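Local coordinates for protein copper chaperone CopZ (Staphylococcus aureus, PDB 6FF2) that sequesters Cu(+) inside the cell as a metallochaperone and delivers it to the copper-exporting P-type ATPase CopA, at residues Val51-Ser54 / Gln55-Asp58. Sequence-based numbering, arbitrary orientation. Where two conformers were deposited one is given.
Sequences VAVS and QMKD
Gln55 reaches back along the chain and sets one face of its amide under Val51, whose CG2 sits over that face 3.9 Å from CD, while OE1 accepts a hydrogen bond from the backbone N of Ala52 at 2.9 Å. That bond is almost straight at the hydrogen (178°), yet the donor lies 37° out of the amide plane, on the same side as Val51 CG2. The torsions help to explain the reach: CG lies anti to the carbonyl carbon (chi1 -68°), and the extended chain beyond it carries the amide back beyond the first turn, beside Val51 and Ala52. Ala52 occupies the N-cap position, so Gln55, three residues on, supplies one half of a capping box by accepting from the N-cap N-H; the other half is absent because alanine has no side-chain acceptor. Separately, the carbonyl oxygen of Ala52 accepts a weak backbone bond from Gln55 N. Here begins helix 53-62, the second helix of the ferredoxin-like beta-alpha-beta-beta-alpha-beta fold of heavy-metal-associated domains, at a distance from the copper site. Regular turns follow, with Lys57 N bonded to Val53 O at 3.0 Å and Asp58 N to Ser54 O. On the flank facing the sheet, the terminal CE of Met56 lies 4.2 Å from Val51 CG1 and 4.3 Å from Val53 CG2, and all three residues also touch Tyr46 of strand 41-46. The other branch of Val53, CG1, is anti to the backbone N and, in one of two modelled conformers of Lys57, meets its aliphatic chain at CE, 3.8 Å away.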
# COMPACT_ATOMS: atom_id res chain seq x y z
N VAL A 51 23.64 -7.04 -12.32
CA VAL A 51 22.63 -7.47 -11.33
C VAL A 51 22.14 -8.84 -11.66
O VAL A 51 21.96 -9.20 -12.82
CB VAL A 51 21.54 -6.39 -11.14
CG1 VAL A 51 20.84 -6.09 -12.37
CG2 VAL A 51 20.53 -6.86 -10.11
N ALA A 52 22.00 -9.67 -10.60
CA ALA A 52 21.44 -10.97 -10.71
C ALA A 52 19.93 -11.02 -10.37
O ALA A 52 19.48 -10.23 -9.55
CB ALA A 52 22.17 -11.92 -9.73
N VAL A 53 19.23 -12.00 -10.94
CA VAL A 53 17.83 -12.12 -10.62
C VAL A 53 17.64 -12.40 -9.11
O VAL A 53 16.66 -11.97 -8.52
CB VAL A 53 17.19 -13.18 -11.52
CG1 VAL A 53 15.77 -13.48 -11.07
CG2 VAL A 53 17.18 -12.64 -12.95
N SER A 54 18.58 -13.11 -8.50
CA SER A 54 18.50 -13.35 -7.05
C SER A 54 18.36 -12.06 -6.23
O SER A 54 17.64 -12.02 -5.23
CB SER A 54 19.74 -14.18 -6.68
OG SER A 54 20.97 -13.45 -6.90
N GLN A 55 19.04 -10.99 -6.62
CA GLN A 55 18.96 -9.71 -5.96
C GLN A 55 17.54 -9.12 -6.13
O GLN A 55 17.00 -8.47 -5.22
CB GLN A 55 20.01 -8.75 -6.50
CG GLN A 55 21.46 -9.12 -6.18
CD GLN A 55 22.38 -8.24 -6.98
OE1 GLN A 55 22.90 -8.70 -8.03
NE2 GLN A 55 22.54 -6.97 -6.57
N MET A 56 16.93 -9.28 -7.31
CA MET A 56 15.58 -8.79 -7.52
C MET A 56 14.57 -9.52 -6.65
O MET A 56 13.68 -8.90 -6.06
CB MET A 56 15.21 -8.97 -9.01
CG MET A 56 16.16 -8.26 -10.00
SD MET A 56 15.72 -8.78 -11.66
CE MET A 56 17.27 -8.36 -12.53
N LYS A 57 14.66 -10.85 -6.64
CA LYS A 57 13.77 -11.66 -5.81
C LYS A 57 13.91 -11.25 -4.36
O LYS A 57 12.88 -11.16 -3.65
CB LYS A 57 14.06 -13.15 -5.99
CG LYS A 57 13.67 -13.65 -7.37
CD LYS A 57 14.01 -15.11 -7.57
CE LYS A 57 13.50 -15.55 -8.91
NZ LYS A 57 13.16 -16.97 -8.96
N ASP A 58 15.14 -11.07 -3.89
CA ASP A 58 15.30 -10.70 -2.47
C ASP A 58 14.67 -9.37 -2.18
O ASP A 58 14.08 -9.18 -1.10
CB ASP A 58 16.77 -10.66 -2.09
CG ASP A 58 17.36 -12.00 -1.88
OD1 ASP A 58 16.64 -13.03 -1.90
OD2 ASP A 58 18.62 -12.00 -1.72